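Local coordinates for protein alginate lyase A1-II' (Sphingomonas sp. A1, PDB 2CWS) that probably cleaves the polysaccharide alginate as a lyase of polysaccharide lyase family 7, this chain being its alginate lyase domain, at residues G132-Q137 / Y162-R167. Numbering follows the deposited sequence.
Sequences GQLDMQ and YNMEIR
Strands 133-137 and 162-167 belong to the two facing sheets of the family's β-sandwich, the concanavalin-like jelly roll, and run nearly parallel at 9°, their segment axes approaching to 10.9 Å. No backbone hydrogen bond links them; the gap is bridged by side chains, and the CA atoms of Met136 and Ile166 come within 9.2 Å. Alternation sends Leu134 and Met136 inward against Met164 and Ile166, while Asp135 faces the other side of its sheet, where OD2 is hydrogen-bonded to His150 ND1 and OD1 to the backbone N of Asn151. Met177, beside 162-167, touches Leu134 and Met164; Ala127, beside 133-137, touches Met136 and Met164. Flexible, unbranched methionines suit this interior. In one of its two modelled conformers, hence less certainly, Met136 bends at chi2 (-71°) and chi3, bringing its methyl CE 3.7 Å from Met164 CG. Ile166 offers that conformer a rigid, branched wall, its CG1 lying 3.6 Å from Met136 CE. Met164 extends as far as SD and then turns at chi3 (-65°), its side chain crossing that of Leu134 at about a right angle. Leu134, with its branched apolar end, presents CD1 to Met164 CE at 4.1 Å.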
loop_
_atom_site.group_PDB
_atom_site.type_symbol
_atom_site.label_atom_id
_atom_site.label_comp_id
_atom_site.label_asym_id
_atom_site.label_seq_id
_atom_site.Cartn_x
_atom_site.Cartn_y
_atom_site.Cartn_z
ATOM N N GLY A 132 7.148 11.320 -12.615
ATOM C CA GLY A 132 6.694 11.434 -13.992
ATOM C C GLY A 132 5.818 10.257 -14.458
ATOM O O GLY A 132 5.216 10.384 -15.539
ATOM N N GLN A 133 5.737 9.171 -13.666
ATOM C CA GLN A 133 4.878 8.066 -14.097
ATOM C C GLN A 133 4.567 7.216 -12.850
ATOM O O GLN A 133 5.441 6.969 -12.015
ATOM C CB GLN A 133 5.647 7.246 -15.120
ATOM C CG GLN A 133 5.269 5.817 -15.162
ATOM C CD GLN A 133 6.028 4.997 -16.161
ATOM O OE1 GLN A 133 5.792 5.123 -17.363
ATOM N NE2 GLN A 133 6.956 4.163 -15.658
ATOM N N LEU A 134 3.311 6.773 -12.783
ATOM C CA LEU A 134 2.985 5.721 -11.812
ATOM C C LEU A 134 2.655 4.463 -12.587
ATOM O O LEU A 134 2.017 4.507 -13.659
ATOM C CB LEU A 134 1.826 6.161 -10.919
ATOM C CG LEU A 134 1.635 5.161 -9.729
ATOM C CD1 LEU A 134 1.446 5.894 -8.422
ATOM C CD2 LEU A 134 0.468 4.251 -10.097
ATOM N N ASP A 135 3.107 3.324 -12.099
ATOM C CA ASP A 135 2.880 2.023 -12.706
ATOM C C ASP A 135 2.078 1.182 -11.713
ATOM O O ASP A 135 2.606 0.829 -10.654
ATOM C CB ASP A 135 4.223 1.380 -13.006
ATOM C CG ASP A 135 4.141 0.019 -13.663
ATOM O OD1 ASP A 135 3.057 -0.475 -14.012
ATOM O OD2 ASP A 135 5.277 -0.549 -13.805
ATOM N N MET A 136 0.820 0.907 -12.038
ATOM C CA MET A 136 0.032 -0.038 -11.237
ATOM C C MET A 136 0.332 -1.429 -11.736
ATOM O O MET A 136 -0.211 -1.875 -12.753
ATOM C CB MET A 136 -1.468 0.147 -11.569
ATOM C CG MET A 136 -1.989 1.347 -10.808
ATOM S SD MET A 136 -2.139 1.071 -9.035
ATOM C CE MET A 136 -3.583 2.085 -8.763
ATOM N N GLN A 137 1.205 -2.120 -11.052
ATOM C CA GLN A 137 1.684 -3.444 -11.453
ATOM C C GLN A 137 0.754 -4.494 -10.854
ATOM O O GLN A 137 0.460 -4.455 -9.664
ATOM C CB GLN A 137 3.111 -3.657 -10.917
ATOM C CG GLN A 137 4.075 -2.650 -11.531
ATOM C CD GLN A 137 5.526 -2.758 -11.070
ATOM O OE1 GLN A 137 6.415 -2.019 -11.596
ATOM N NE2 GLN A 137 5.831 -3.573 -10.138
ATOM N N TYR A 162 -2.374 12.957 -6.509
ATOM C CA TYR A 162 -3.077 11.903 -7.262
ATOM C C TYR A 162 -4.283 11.423 -6.458
ATOM O O TYR A 162 -4.255 11.337 -5.229
ATOM C CB TYR A 162 -2.173 10.718 -7.605
ATOM C CG TYR A 162 -1.134 10.321 -6.552
ATOM C CD1 TYR A 162 0.183 10.676 -6.714
ATOM C CD2 TYR A 162 -1.485 9.574 -5.435
ATOM C CE1 TYR A 162 1.161 10.314 -5.781
ATOM C CE2 TYR A 162 -0.550 9.214 -4.474
ATOM C CZ TYR A 162 0.777 9.586 -4.659
ATOM O OH TYR A 162 1.776 9.283 -3.744
ATOM N N ASN A 163 -5.320 11.100 -7.208
ATOM C CA ASN A 163 -6.498 10.418 -6.717
ATOM C C ASN A 163 -6.545 8.976 -7.190
ATOM O O ASN A 163 -6.832 8.724 -8.360
ATOM C CB ASN A 163 -7.768 11.089 -7.222
ATOM C CG ASN A 163 -7.922 12.464 -6.618
ATOM O OD1 ASN A 163 -8.017 12.588 -5.409
ATOM N ND2 ASN A 163 -7.912 13.517 -7.433
ATOM N N MET A 164 -6.252 8.053 -6.320
ATOM C CA MET A 164 -6.041 6.662 -6.673
ATOM C C MET A 164 -7.236 5.825 -6.241
ATOM O O MET A 164 -7.838 6.104 -5.204
ATOM C CB MET A 164 -4.780 6.166 -5.957
ATOM C CG MET A 164 -4.430 4.732 -6.274
ATOM S SD MET A 164 -3.009 4.159 -5.314
ATOM C CE MET A 164 -1.718 5.230 -5.969
ATOM N N GLU A 165 -7.538 4.791 -7.039
ATOM C CA GLU A 165 -8.518 3.806 -6.582
ATOM C C GLU A 165 -7.985 2.451 -7.019
ATOM O O GLU A 165 -7.452 2.295 -8.107
ATOM C CB GLU A 165 -9.882 4.096 -7.203
ATOM C CG GLU A 165 -10.977 3.133 -6.746
ATOM C CD GLU A 165 -12.321 3.578 -7.268
ATOM O OE1 GLU A 165 -13.140 2.705 -7.568
ATOM O OE2 GLU A 165 -12.553 4.818 -7.416
ATOM N N ILE A 166 -8.156 1.482 -6.128
ATOM C CA ILE A 166 -7.801 0.095 -6.458
ATOM C C ILE A 166 -8.988 -0.766 -6.036
ATOM O O ILE A 166 -9.370 -0.714 -4.858
ATOM C CB ILE A 166 -6.521 -0.418 -5.789
ATOM C CG1 ILE A 166 -5.380 0.585 -5.982
ATOM C CG2 ILE A 166 -6.186 -1.782 -6.326
ATOM C CD1 ILE A 166 -4.080 0.136 -5.271
ATOM N N ARG A 167 -9.581 -1.468 -6.983
ATOM C CA ARG A 167 -10.800 -2.270 -6.722
ATOM C C ARG A 167 -10.601 -3.667 -7.208
ATOM O O ARG A 167 -10.119 -3.872 -8.319
ATOM C CB ARG A 167 -12.014 -1.614 -7.448
ATOM C CG ARG A 167 -13.263 -2.481 -7.403
ATOM C CD ARG A 167 -14.463 -1.691 -7.931
ATOM N NE ARG A 167 -14.411 -1.290 -9.345
ATOM C CZ ARG A 167 -14.997 -1.941 -10.345
ATOM N NH1 ARG A 167 -15.641 -3.101 -10.165
ATOM N NH2 ARG A 167 -14.917 -1.441 -11.574
#